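Local coordinates for Lmo2349 protein (Listeria monocytogenes, PDB 4GVO), which probably binds L-cystine or a related amino acid outside the cell as the solute-binding component of an ABC transporter, at residues V36-E41 against K227-K232; P47-K52 against E206-K211; N60-L65 against D71-Q76; L99-L104 against L131-I136. All blocks are in the same frame, centred on the assembly; numbering follows the deposited sequence.

Contact 1 (V36-E41 against K227-K232); sequences VELVKE and KKLSEK
Leu-229 reaches from one helix to the other and, in one of its two conformers, divides its methyls between two neighbours. In that conformer CD1 of Leu-229 lies 4.0 Å from CD1 of Leu-38. CD2 of Leu-229 lies 4.1 Å from CB of Glu-37. The two leucine side chains meet at about a right angle. For Leu-229, CG stands anti to the carbonyl carbon, and the isobutyl group extends to the helix surface at Glu-37 and Leu-38. Leu-38 has CG anti to the backbone N (chi1 -178°), which places CD1 beside that methyl. The contact is small and wholly apolar. It joins helix 34-44, which follows the short three-stranded sheet near the start of the chain, to helix 225-234 near its end. Both belong to the same lobe of a two-lobed solute-binding protein of family 3. Glu-37 offers only its aliphatic base to Leu-229. Its chain bends at CG, and OE2 is hydrogen-bonded to Thr-32 OG1. Further out, Leu-38 also packs on Leu-217 and Ile-220 of helix 207-222, and on Leu-226.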
loop_
_atom_site.group_PDB
_atom_site.type_symbol
_atom_site.label_atom_id
_atom_site.label_comp_id
_atom_site.label_asym_id
_atom_site.label_seq_id
_atom_site.Cartn_x
_atom_site.Cartn_y
_atom_site.Cartn_z
ATOM N N VAL A 36 -0.803 -4.451 10.402
ATOM C CA VAL A 36 -1.310 -4.426 11.766
ATOM C C VAL A 36 -0.516 -5.349 12.663
ATOM O O VAL A 36 -0.068 -4.932 13.754
ATOM C CB VAL A 36 -2.792 -4.742 11.775
ATOM C CG1 VAL A 36 -3.326 -4.913 13.218
ATOM C CG2 VAL A 36 -3.539 -3.670 10.988
ATOM N N GLU A 37 -0.305 -6.588 12.210
ATOM C CA GLU A 37 0.447 -7.542 12.998
ATOM C C GLU A 37 1.913 -7.139 13.148
ATOM O O GLU A 37 2.514 -7.348 14.212
ATOM C CB GLU A 37 0.282 -8.954 12.450
ATOM C CG GLU A 37 -1.178 -9.416 12.523
ATOM C CD GLU A 37 -1.799 -9.488 13.909
ATOM O OE1 GLU A 37 -1.063 -9.621 14.916
ATOM O OE2 GLU A 37 -3.049 -9.465 14.003
ATOM N N LEU A 38 2.494 -6.518 12.117
ATOM C CA LEU A 38 3.865 -6.010 12.254
ATOM C C LEU A 38 3.939 -4.931 13.337
ATOM O O LEU A 38 4.839 -4.937 14.144
ATOM C CB LEU A 38 4.422 -5.497 10.920
ATOM C CG LEU A 38 5.855 -4.988 10.958
ATOM C CD1 LEU A 38 6.825 -6.055 11.439
ATOM C CD2 LEU A 38 6.193 -4.495 9.569
ATOM N N VAL A 39 3.027 -3.973 13.329
ATOM C CA VAL A 39 2.995 -2.934 14.351
ATOM C C VAL A 39 2.857 -3.560 15.746
ATOM O O VAL A 39 3.486 -3.123 16.703
ATOM C CB VAL A 39 1.893 -1.890 14.069
ATOM C CG1 VAL A 39 1.704 -0.991 15.280
ATOM C CG2 VAL A 39 2.255 -1.083 12.839
ATOM N N LYS A 40 2.012 -4.567 15.895
ATOM C CA LYS A 40 1.861 -5.240 17.193
ATOM C C LYS A 40 3.159 -5.918 17.651
ATOM O O LYS A 40 3.494 -5.922 18.819
ATOM C CB LYS A 40 0.689 -6.231 17.164
ATOM C CG LYS A 40 -0.681 -5.567 17.033
ATOM C CD LYS A 40 -1.824 -6.573 17.098
ATOM C CE LYS A 40 -3.182 -5.900 17.207
ATOM N NZ LYS A 40 -4.213 -6.912 17.600
ATOM N N GLU A 41 3.881 -6.506 16.716
ATOM C CA GLU A 41 5.181 -7.100 16.992
ATOM C C GLU A 41 6.207 -6.047 17.395
ATOM O O GLU A 41 6.985 -6.242 18.322
ATOM C CB GLU A 41 5.646 -7.936 15.798
ATOM C CG GLU A 41 6.897 -8.735 16.055
ATOM C CD GLU A 41 6.708 -9.806 17.130
ATOM O OE1 GLU A 41 5.579 -10.320 17.298
ATOM O OE2 GLU A 41 7.693 -10.106 17.822
ATOM N N LYS A 227 10.255 -12.760 7.941
ATOM C CA LYS A 227 10.045 -13.852 6.976
ATOM C C LYS A 227 8.738 -14.615 7.224
ATOM O O LYS A 227 7.946 -14.860 6.310
ATOM C CB LYS A 227 11.238 -14.804 6.975
ATOM C CG LYS A 227 11.049 -16.048 6.131
ATOM C CD LYS A 227 10.999 -15.696 4.672
ATOM C CE LYS A 227 10.574 -16.888 3.743
ATOM N NZ LYS A 227 9.170 -17.364 3.953
ATOM N N LYS A 228 8.511 -14.966 8.471
ATOM C CA LYS A 228 7.304 -15.695 8.849
ATOM C C LYS A 228 6.014 -14.863 8.635
ATOM O O LYS A 228 5.015 -15.355 8.107
ATOM C CB LYS A 228 7.402 -16.199 10.293
ATOM C CG LYS A 228 8.409 -17.338 10.483
ATOM C CD LYS A 228 8.635 -17.688 11.948
ATOM C CE LYS A 228 9.513 -18.917 12.101
ATOM N NZ LYS A 228 8.713 -20.180 11.978
ATOM N N LEU A 229 6.065 -13.601 9.024
ATOM C CA LEU A 229 4.897 -12.716 8.903
ATOM C C LEU A 229 4.565 -12.501 7.435
ATOM O O LEU A 229 3.413 -12.540 7.044
ATOM C CB LEU A 229 5.129 -11.335 9.540
ATOM C CG LEU A 229 4.962 -11.139 11.042
ATOM C CD1 LEU A 229 5.488 -9.782 11.457
ATOM C CD2 LEU A 229 3.498 -11.345 11.410
ATOM N N SER A 230 5.594 -12.242 6.619
ATOM C CA SER A 230 5.348 -12.024 5.206
ATOM C C SER A 230 4.856 -13.290 4.512
ATOM O O SER A 230 4.002 -13.222 3.670
ATOM C CB SER A 230 6.578 -11.452 4.508
ATOM O OG SER A 230 7.689 -12.341 4.567
ATOM N N GLU A 231 5.355 -14.466 4.885
ATOM C CA GLU A 231 4.808 -15.688 4.303
ATOM C C GLU A 231 3.321 -15.853 4.631
ATOM O O GLU A 231 2.508 -16.177 3.755
ATOM C CB GLU A 231 5.591 -16.926 4.748
ATOM C CG GLU A 231 4.981 -18.204 4.175
ATOM C CD GLU A 231 5.973 -19.161 3.550
ATOM O OE1 GLU A 231 7.149 -18.794 3.354
ATOM O OE2 GLU A 231 5.558 -20.293 3.233
ATOM N N LYS A 232 2.975 -15.601 5.883
ATOM C CA LYS A 232 1.583 -15.761 6.325
ATOM C C LYS A 232 0.626 -14.878 5.530
ATOM O O LYS A 232 -0.453 -15.301 5.114
ATOM C CB LYS A 232 1.485 -15.423 7.830
ATOM C CG LYS A 232 0.100 -15.540 8.395
ATOM C CD LYS A 232 0.054 -15.426 9.904
ATOM C CE LYS A 232 -1.376 -15.417 10.444
ATOM N NZ LYS A 232 -1.387 -15.246 11.934
#

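Contact 2 (P47-K52 against E206-K211); sequences PGYKFK and ETKLSK. With NA (sodium ion), chain D.
Lys-208 and Leu-209 meet the aromatic side chains of strand 49-52. Glu-206 comes first, at the N-cap position of the helix, and its carbonyl O accepts a backbone hydrogen bond from Ser-210 N. Lys-208 follows on the first turn. Its chain is extended beyond CG and passes the phenol end of Tyr-49, with CE 3.7 Å from Tyr-49 OH and CG 3.8 Å from the same oxygen. This is contact by the aliphatic part of the lysine. Leu-209 is next and reaches the rings. With CG anti to the backbone N (chi1 177°), it carries CD1 over one face of the Tyr-49 ring. The methyl sits 4.2 Å from the ring centroid, 21° off the normal, in a CH-pi contact displaced toward CD1 and CE1. The same methyl is 4.3 Å from Phe-51 CZ. Leu-209 therefore touches the rings of both Tyr-49 and Phe-51. Helix 207-211 runs nearly perpendicular to the strand, with the segment axes 12.2 Å apart at closest approach. Tyr-49 also serves the sodium site through its backbone: its O binds the sodium ion at 2.2 Å, with Leu-46 O, Asp-43 OD1 and a water among the other ligands. The chemistry thus divides at Tyr-49. The ring supplies dispersion and CH-pi packing against the helix, while the carbonyl oxygen supplies a ligand to the metal.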
loop_
_atom_site.group_PDB
_atom_site.type_symbol
_atom_site.label_atom_id
_atom_site.label_comp_id
_atom_site.label_asym_id
_atom_site.label_seq_id
_atom_site.Cartn_x
_atom_site.Cartn_y
_atom_site.Cartn_z
ATOM N N PRO A 47 9.208 -1.573 25.030
ATOM C CA PRO A 47 8.496 -1.432 26.296
ATOM C C PRO A 47 8.203 -0.003 26.748
ATOM O O PRO A 47 7.281 0.206 27.536
ATOM C CB PRO A 47 9.402 -2.165 27.287
ATOM C CG PRO A 47 10.748 -2.191 26.678
ATOM C CD PRO A 47 10.524 -2.215 25.185
ATOM N N GLY A 48 8.899 0.972 26.167
ATOM C CA GLY A 48 8.625 2.369 26.503
ATOM C C GLY A 48 7.475 2.986 25.733
ATOM O O GLY A 48 7.158 4.159 25.907
ATOM N N TYR A 49 6.829 2.198 24.875
ATOM C CA TYR A 49 5.781 2.718 24.029
ATOM C C TYR A 49 4.586 1.748 24.072
ATOM O O TYR A 49 4.763 0.548 24.276
ATOM C CB TYR A 49 6.269 2.842 22.593
ATOM C CG TYR A 49 7.344 3.884 22.412
ATOM C CD1 TYR A 49 7.014 5.225 22.241
ATOM C CD2 TYR A 49 8.676 3.553 22.470
ATOM C CE1 TYR A 49 7.997 6.201 22.089
ATOM C CE2 TYR A 49 9.667 4.521 22.309
ATOM C CZ TYR A 49 9.317 5.842 22.089
ATOM O OH TYR A 49 10.271 6.808 21.923
ATOM N N LYS A 50 3.396 2.279 23.849
ATOM C CA LYS A 50 2.176 1.477 23.661
ATOM C C LYS A 50 1.559 1.963 22.376
ATOM O O LYS A 50 1.267 3.113 22.252
ATOM C CB LYS A 50 1.186 1.676 24.831
ATOM C CG LYS A 50 -0.108 0.864 24.761
ATOM C CD LYS A 50 -1.152 1.365 25.774
ATOM C CE LYS A 50 -2.206 2.301 25.147
ATOM N NZ LYS A 50 -2.492 3.509 25.980
ATOM N N PHE A 51 1.329 1.060 21.447
ATOM C CA PHE A 51 0.791 1.423 20.135
ATOM C C PHE A 51 -0.686 1.103 20.123
ATOM O O PHE A 51 -1.110 0.001 20.493
ATOM C CB PHE A 51 1.505 0.661 19.018
ATOM C CG PHE A 51 2.923 1.105 18.772
ATOM C CD1 PHE A 51 3.950 0.810 19.660
ATOM C CD2 PHE A 51 3.275 1.811 17.610
ATOM C CE1 PHE A 51 5.253 1.221 19.432
ATOM C CE2 PHE A 51 4.595 2.197 17.395
ATOM C CZ PHE A 51 5.580 1.866 18.295
ATOM N N LYS A 52 -1.466 2.053 19.667
ATOM C CA LYS A 52 -2.864 1.836 19.450
ATOM C C LYS A 52 -3.237 2.285 18.045
ATOM O O LYS A 52 -2.581 3.136 17.491
ATOM C CB LYS A 52 -3.681 2.597 20.447
ATOM C CG LYS A 52 -3.549 4.061 20.376
ATOM C CD LYS A 52 -4.372 4.740 21.465
ATOM C CE LYS A 52 -5.872 4.507 21.308
ATOM N NZ LYS A 52 -6.639 5.237 22.345
ATOM N N GLU A 206 9.476 13.482 14.712
ATOM C CA GLU A 206 9.410 12.203 15.456
ATOM C C GLU A 206 10.613 11.296 15.227
ATOM O O GLU A 206 10.504 10.099 14.989
ATOM C CB GLU A 206 8.084 11.459 15.187
ATOM C CG GLU A 206 6.851 12.203 15.601
ATOM C CD GLU A 206 5.600 11.381 15.431
ATOM O OE1 GLU A 206 5.240 11.128 14.268
ATOM O OE2 GLU A 206 5.022 10.939 16.437
ATOM N N THR A 207 11.788 11.901 15.264
ATOM C CA THR A 207 13.021 11.180 15.013
ATOM C C THR A 207 13.365 10.108 16.035
ATOM O O THR A 207 13.827 9.046 15.672
ATOM C CB THR A 207 14.172 12.144 14.799
ATOM O OG1 THR A 207 14.296 12.996 15.941
ATOM C CG2 THR A 207 13.957 12.986 13.521
ATOM N N LYS A 208 13.017 10.327 17.286
ATOM C CA LYS A 208 13.293 9.340 18.308
ATOM C C LYS A 208 12.433 8.126 18.088
ATOM O O LYS A 208 12.926 6.994 18.094
ATOM C CB LYS A 208 13.085 9.936 19.740
ATOM C CG LYS A 208 13.268 8.926 20.851
ATOM C CD LYS A 208 13.231 9.557 22.228
ATOM C CE LYS A 208 13.318 8.479 23.297
ATOM N NZ LYS A 208 13.174 9.054 24.661
ATOM N N LEU A 209 11.151 8.353 17.900
ATOM C CA LEU A 209 10.227 7.233 17.617
ATOM C C LEU A 209 10.640 6.462 16.365
ATOM O O LEU A 209 10.641 5.230 16.342
ATOM C CB LEU A 209 8.805 7.736 17.496
ATOM C CG LEU A 209 7.709 6.746 17.126
ATOM C CD1 LEU A 209 7.653 5.643 18.181
ATOM C CD2 LEU A 209 6.375 7.490 17.018
ATOM N N SER A 210 11.011 7.179 15.308
ATOM C CA SER A 210 11.436 6.521 14.065
ATOM C C SER A 210 12.635 5.599 14.296
ATOM O O SER A 210 12.675 4.455 13.782
ATOM C CB SER A 210 11.744 7.582 13.007
ATOM O OG SER A 210 11.887 6.975 11.757
ATOM N N LYS A 211 13.610 6.087 15.071
ATOM C CA LYS A 211 14.779 5.268 15.406
ATOM C C LYS A 211 14.397 4.002 16.189
ATOM O O LYS A 211 14.943 2.925 15.910
ATOM C CB LYS A 211 15.782 6.103 16.175
ATOM C CG LYS A 211 17.108 5.437 16.450
ATOM C CD LYS A 211 18.012 6.375 17.230
ATOM C CE LYS A 211 19.217 5.645 17.810
ATOM N NZ LYS A 211 20.082 6.568 18.618
HETATM NA NA NA D . 5.311 -1.485 23.633
HETATM O O HOH W 1 4.834 -2.844 25.410
#

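Contact 3 (N60-L65 against D71-Q76); sequences NLLVSL and DIVAHQ. With HIS (histidine), chain E.
Leu-61 and Val-73 bring the backbones of helix 61-65 and the extended segment 71-76 to 6.7 Å between their CA atoms, and Leu-65 and Asp-71 to 6.4 Å. Val-73 points toward the helix and sets both methyls against it. CG1 lies 3.9 Å from Leu-61 CD1. CG2 is 3.9 Å from Leu-65 CB and also packs near the carbonyl oxygen of Leu-61. Leu-65 has CG anti to the backbone N (chi1 -175°) and lays CD1 against the backbone of Asp-71, 3.6 Å from its O. At the other end Leu-61 CD1 meets His-75, 3.6 Å from its CB, and lies close to the ring as well. The two side chains cross at about a right angle. The imidazole approaches the bound histidine, with CE1 3.9 Å from ligand CD2, and it also meets the Phe-58 ring. Gln-76 O lies 2.6 Å from the ligand N, while the Gln-76 side chain is hydrogen-bonded to Asp-35 and Asn-95. Strand 72-73 pairs in parallel with strand 9-15 and leads into the pocket, which also holds S-oxy cysteine. A helix on such a strand, with pocket residues just past it, fits the periplasmic-binding-protein fold of an extracellular solute-binding protein.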
loop_
_atom_site.group_PDB
_atom_site.type_symbol
_atom_site.label_atom_id
_atom_site.label_comp_id
_atom_site.label_asym_id
_atom_site.label_seq_id
_atom_site.Cartn_x
_atom_site.Cartn_y
_atom_site.Cartn_z
ATOM N N ASN A 60 -7.565 9.482 3.969
ATOM C CA ASN A 60 -7.415 10.429 5.053
ATOM C C ASN A 60 -6.150 10.249 5.858
ATOM O O ASN A 60 -5.875 11.066 6.721
ATOM C CB ASN A 60 -8.604 10.287 6.041
ATOM C CG ASN A 60 -8.739 11.483 6.961
ATOM O OD1 ASN A 60 -8.858 12.615 6.498
ATOM N ND2 ASN A 60 -8.743 11.219 8.272
ATOM N N LEU A 61 -5.360 9.201 5.585
ATOM C CA LEU A 61 -4.266 8.867 6.485
ATOM C C LEU A 61 -3.211 9.985 6.575
ATOM O O LEU A 61 -2.787 10.373 7.663
ATOM C CB LEU A 61 -3.599 7.561 6.080
ATOM C CG LEU A 61 -4.387 6.310 6.395
ATOM C CD1 LEU A 61 -3.765 5.132 5.625
ATOM C CD2 LEU A 61 -4.399 6.038 7.903
ATOM N N LEU A 62 -2.788 10.514 5.421
ATOM C CA LEU A 62 -1.750 11.562 5.455
ATOM C C LEU A 62 -2.338 12.950 5.798
ATOM O O LEU A 62 -1.625 13.820 6.330
ATOM C CB LEU A 62 -0.926 11.598 4.161
ATOM C CG LEU A 62 -0.119 10.342 3.903
ATOM C CD1 LEU A 62 0.702 10.512 2.627
ATOM C CD2 LEU A 62 0.759 10.057 5.140
ATOM N N VAL A 63 -3.641 13.134 5.593
ATOM C CA VAL A 63 -4.313 14.353 6.081
ATOM C C VAL A 63 -4.216 14.283 7.607
ATOM O O VAL A 63 -3.836 15.281 8.252
ATOM C CB VAL A 63 -5.797 14.399 5.581
ATOM C CG1 VAL A 63 -6.526 15.574 6.207
ATOM C CG2 VAL A 63 -5.831 14.471 4.051
ATOM N N SER A 64 -4.539 13.136 8.206
ATOM C CA SER A 64 -4.498 12.963 9.657
ATOM C C SER A 64 -3.086 13.120 10.208
ATOM O O SER A 64 -2.853 13.826 11.204
ATOM C CB SER A 64 -5.122 11.612 9.987
ATOM O OG SER A 64 -5.227 11.352 11.364
ATOM N N LEU A 65 -2.120 12.520 9.535
ATOM C CA LEU A 65 -0.727 12.610 9.967
ATOM C C LEU A 65 -0.248 14.057 9.911
ATOM O O LEU A 65 0.392 14.542 10.873
ATOM C CB LEU A 65 0.179 11.662 9.136
ATOM C CG LEU A 65 1.647 11.564 9.566
ATOM C CD1 LEU A 65 1.853 10.957 10.974
ATOM C CD2 LEU A 65 2.449 10.764 8.528
ATOM N N ASP A 71 0.313 9.562 14.982
ATOM C CA ASP A 71 1.748 9.657 15.081
ATOM C C ASP A 71 2.523 8.908 14.015
ATOM O O ASP A 71 3.650 9.285 13.666
ATOM C CB ASP A 71 2.207 9.188 16.467
ATOM C CG ASP A 71 1.500 9.923 17.608
ATOM O OD1 ASP A 71 1.463 11.180 17.585
ATOM O OD2 ASP A 71 0.954 9.256 18.537
ATOM N N ILE A 72 1.930 7.849 13.497
ATOM C CA ILE A 72 2.531 6.983 12.488
ATOM C C ILE A 72 1.446 6.543 11.572
ATOM O O ILE A 72 0.311 6.350 12.041
ATOM C CB ILE A 72 3.110 5.688 13.115
ATOM C CG1 ILE A 72 4.208 6.022 14.110
ATOM C CG2 ILE A 72 3.626 4.732 12.036
ATOM C CD1 ILE A 72 4.891 4.802 14.741
ATOM N N VAL A 73 1.788 6.344 10.301
ATOM C CA VAL A 73 0.852 5.697 9.347
ATOM C C VAL A 73 1.481 4.388 8.898
ATOM O O VAL A 73 2.683 4.361 8.541
ATOM C CB VAL A 73 0.552 6.624 8.158
ATOM C CG1 VAL A 73 -0.160 5.877 7.028
ATOM C CG2 VAL A 73 -0.291 7.812 8.627
ATOM N N ALA A 74 0.662 3.337 8.915
ATOM C CA ALA A 74 1.021 1.985 8.418
ATOM C C ALA A 74 -0.023 1.525 7.431
ATOM O O ALA A 74 -1.127 1.194 7.842
ATOM C CB ALA A 74 1.085 1.005 9.590
ATOM N N HIS A 75 0.270 1.609 6.137
ATOM C CA HIS A 75 -0.643 1.182 5.114
ATOM C C HIS A 75 0.099 0.913 3.828
ATOM O O HIS A 75 -0.214 1.493 2.793
ATOM C CB HIS A 75 -1.742 2.252 4.893
ATOM C CG HIS A 75 -2.974 1.746 4.166
ATOM N ND1 HIS A 75 -2.963 1.301 2.871
ATOM C CD2 HIS A 75 -4.292 1.621 4.607
ATOM C CE1 HIS A 75 -4.220 0.899 2.537
ATOM N NE2 HIS A 75 -5.029 1.122 3.569
ATOM N N GLN A 76 1.124 0.079 3.895
ATOM C CA GLN A 76 1.928 -0.234 2.703
ATOM C C GLN A 76 2.410 1.041 2.006
ATOM O O GLN A 76 2.348 1.159 0.768
ATOM C CB GLN A 76 1.167 -1.145 1.769
ATOM C CG GLN A 76 1.011 -2.563 2.312
ATOM C CD GLN A 76 2.320 -3.319 2.306
ATOM O OE1 GLN A 76 2.972 -3.422 1.268
ATOM N NE2 GLN A 76 2.720 -3.820 3.470
HETATM N N HIS E . 1.174 1.542 -1.567
HETATM C CA HIS E . 0.176 2.655 -1.603
HETATM C C HIS E . 0.800 4.003 -1.470
HETATM O O HIS E . 1.989 4.077 -1.125
HETATM C CB HIS E . -0.860 2.464 -0.509
HETATM C CG HIS E . -1.992 1.580 -0.939
HETATM N ND1 HIS E . -1.790 0.296 -1.266
HETATM C CD2 HIS E . -3.364 1.841 -1.169
HETATM C CE1 HIS E . -2.969 -0.241 -1.670
HETATM N NE2 HIS E . -3.916 0.704 -1.578
HETATM O OXT HIS E . 0.121 5.025 -1.723
#

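Contact 4 (L99-L104 against L131-I136); sequences LQLTVL and LVLKKI
Leu-101 and Leu-133 meet through their CD2 methyls, 4.0 Å apart. Both side chains have CG anti to the carbonyl carbon, with chi1 of -61° for Leu-101 and -68° for Leu-133. Neither side chain starts out toward its partner; it is the branch at CD2 that reaches across. In both leucines chi2 is extended, with CD1 anti to CA, and CD2 is the methyl that turns off to the side. The leucines meet at a slant, one methyl of each making the approach. A second, looser pair lies toward the start of the strand. The side chain of Leu-99 sets out toward the helix and brings CD1 to 4.3 Å from CG2 of Val-132. Here the extended chi2 carries CD1 outward, and this far methyl makes the contact. Val-132 meets it with the methyl that lies beside its own backbone N. Strand 95-104 belongs to the mixed sheet and pairs antiparallel with strands 168-170, 186-189 and 191-202. Helix 128-139 packs on this sheet, so the contact is helix-on-sheet packing in the lobe of the solute-binding fold that holds these strands. Neighbouring strands add to the apolar layer. Ile-169 touches both Leu-99 and Leu-133, and Leu-193 touches Leu-101 and Val-132. Within the strand, Thr-102 OG1 donates a hydrogen bond to Gln-100 O from well above the carbonyl plane (44°). The side chain of Leu-99 is about 6 Å from the bound histidine.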
loop_
_atom_site.group_PDB
_atom_site.type_symbol
_atom_site.label_atom_id
_atom_site.label_comp_id
_atom_site.label_asym_id
_atom_site.label_seq_id
_atom_site.Cartn_x
_atom_site.Cartn_y
_atom_site.Cartn_z
ATOM N N LEU A 99 4.993 -1.399 -9.028
ATOM C CA LEU A 99 3.716 -1.106 -9.690
ATOM C C LEU A 99 3.755 -1.404 -11.190
ATOM O O LEU A 99 4.706 -1.065 -11.871
ATOM C CB LEU A 99 3.365 0.372 -9.518
ATOM C CG LEU A 99 3.033 0.809 -8.072
ATOM C CD1 LEU A 99 2.788 2.335 -8.029
ATOM C CD2 LEU A 99 1.857 0.010 -7.514
ATOM N N GLN A 100 2.693 -2.007 -11.676
ATOM C CA GLN A 100 2.466 -2.254 -13.081
ATOM C C GLN A 100 1.030 -1.928 -13.437
ATOM O O GLN A 100 0.130 -2.093 -12.594
ATOM C CB GLN A 100 2.716 -3.728 -13.458
ATOM C CG GLN A 100 4.195 -4.095 -13.505
ATOM C CD GLN A 100 4.405 -5.577 -13.590
ATOM O OE1 GLN A 100 4.366 -6.251 -12.599
ATOM N NE2 GLN A 100 4.569 -6.093 -14.824
ATOM N N LEU A 101 0.789 -1.538 -14.681
ATOM C CA LEU A 101 -0.569 -1.540 -15.199
ATOM C C LEU A 101 -1.191 -2.898 -14.968
ATOM O O LEU A 101 -0.541 -3.932 -15.073
ATOM C CB LEU A 101 -0.629 -1.206 -16.662
ATOM C CG LEU A 101 -0.109 0.160 -17.100
ATOM C CD1 LEU A 101 -0.209 0.309 -18.615
ATOM C CD2 LEU A 101 -0.837 1.301 -16.370
ATOM N N THR A 102 -2.476 -2.873 -14.641
ATOM C CA THR A 102 -3.195 -4.088 -14.300
ATOM C C THR A 102 -4.519 -4.031 -15.069
ATOM O O THR A 102 -5.183 -3.007 -15.114
ATOM C CB THR A 102 -3.399 -4.149 -12.784
ATOM O OG1 THR A 102 -2.124 -4.295 -12.150
ATOM C CG2 THR A 102 -4.286 -5.344 -12.391
ATOM N N VAL A 103 -4.856 -5.140 -15.724
ATOM C CA VAL A 103 -6.000 -5.227 -16.619
ATOM C C VAL A 103 -6.788 -6.513 -16.363
ATOM O O VAL A 103 -6.358 -7.390 -15.630
ATOM C CB VAL A 103 -5.527 -5.188 -18.086
ATOM C CG1 VAL A 103 -4.859 -3.844 -18.422
ATOM C CG2 VAL A 103 -4.601 -6.380 -18.382
ATOM N N LEU A 104 -7.973 -6.608 -16.955
ATOM C CA LEU A 104 -8.676 -7.909 -17.000
ATOM C C LEU A 104 -7.794 -8.962 -17.666
ATOM O O LEU A 104 -7.084 -8.685 -18.627
ATOM C CB LEU A 104 -9.904 -7.779 -17.818
ATOM C CG LEU A 104 -11.134 -7.248 -17.283
ATOM C CD1 LEU A 104 -12.173 -7.498 -18.416
ATOM C CD2 LEU A 104 -11.535 -7.944 -15.978
ATOM N N LEU A 131 -0.287 9.032 -8.495
ATOM C CA LEU A 131 0.708 10.022 -8.837
ATOM C C LEU A 131 1.573 9.569 -10.017
ATOM O O LEU A 131 1.856 10.347 -10.931
ATOM C CB LEU A 131 1.539 10.392 -7.606
ATOM C CG LEU A 131 2.637 11.426 -7.837
ATOM C CD1 LEU A 131 2.011 12.776 -8.260
ATOM C CD2 LEU A 131 3.529 11.560 -6.619
ATOM N N VAL A 132 2.006 8.309 -9.955
ATOM C CA VAL A 132 2.803 7.708 -11.018
ATOM C C VAL A 132 2.008 7.813 -12.322
ATOM O O VAL A 132 2.550 8.242 -13.351
ATOM C CB VAL A 132 3.124 6.232 -10.648
ATOM C CG1 VAL A 132 3.620 5.432 -11.860
ATOM C CG2 VAL A 132 4.097 6.166 -9.469
ATOM N N LEU A 133 0.723 7.466 -12.318
ATOM C CA LEU A 133 -0.092 7.606 -13.510
ATOM C C LEU A 133 -0.271 9.056 -13.979
ATOM O O LEU A 133 -0.243 9.333 -15.153
ATOM C CB LEU A 133 -1.482 6.993 -13.291
ATOM C CG LEU A 133 -1.562 5.476 -13.138
ATOM C CD1 LEU A 133 -2.968 5.141 -12.582
ATOM C CD2 LEU A 133 -1.213 4.792 -14.482
ATOM N N LYS A 134 -0.460 9.972 -13.029
ATOM C CA LYS A 134 -0.627 11.377 -13.361
ATOM C C LYS A 134 0.598 11.884 -14.112
ATOM O O LYS A 134 0.461 12.609 -15.111
ATOM C CB LYS A 134 -0.877 12.194 -12.082
ATOM C CG LYS A 134 -1.078 13.677 -12.319
ATOM C CD LYS A 134 -1.210 14.478 -11.027
ATOM C CE LYS A 134 -2.617 14.396 -10.430
ATOM N NZ LYS A 134 -3.703 14.925 -11.317
ATOM N N LYS A 135 1.778 11.536 -13.624
ATOM C CA LYS A 135 2.996 12.016 -14.266
ATOM C C LYS A 135 3.131 11.447 -15.668
ATOM O O LYS A 135 3.557 12.147 -16.586
ATOM C CB LYS A 135 4.192 11.667 -13.428
ATOM C CG LYS A 135 4.291 12.461 -12.141
ATOM C CD LYS A 135 5.434 11.934 -11.352
ATOM C CE LYS A 135 5.686 12.757 -10.112
ATOM N NZ LYS A 135 6.703 12.152 -9.233
ATOM N N ILE A 136 2.790 10.174 -15.853
ATOM C CA ILE A 136 2.835 9.576 -17.181
ATOM C C ILE A 136 1.835 10.194 -18.149
ATOM O O ILE A 136 2.135 10.434 -19.297
ATOM C CB ILE A 136 2.631 8.055 -17.103
ATOM C CG1 ILE A 136 3.833 7.412 -16.346
ATOM C CG2 ILE A 136 2.406 7.402 -18.493
ATOM C CD1 ILE A 136 3.518 6.036 -15.806
#

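Overall arrangement
Contacts 1, 2 and 3 adjoin one another, whereas contact 4 lies apart across the ligand region. Val-39 of the first joins them: its CG1 is 4.0 Å from Phe-51 CD2 of contact 2, and its CG2 is 4.0 Å from Ala-74 CB of contact 3. Ile-72 of contact 3 packs by CD1 on Phe-51 CE2 at 3.7 Å. Contact 4 is 28 Å from contact 1 and 34 Å from contact 2, centre to centre. Its nearest atoms are about 8 Å from those of contact 3. Contact 3 supplies His-75 and Gln-76 to the pocket of histidine and S-oxy cysteine, and Asn-128 at the start of helix 128-139 also binds the histidine. The sodium ion lies at contact 2.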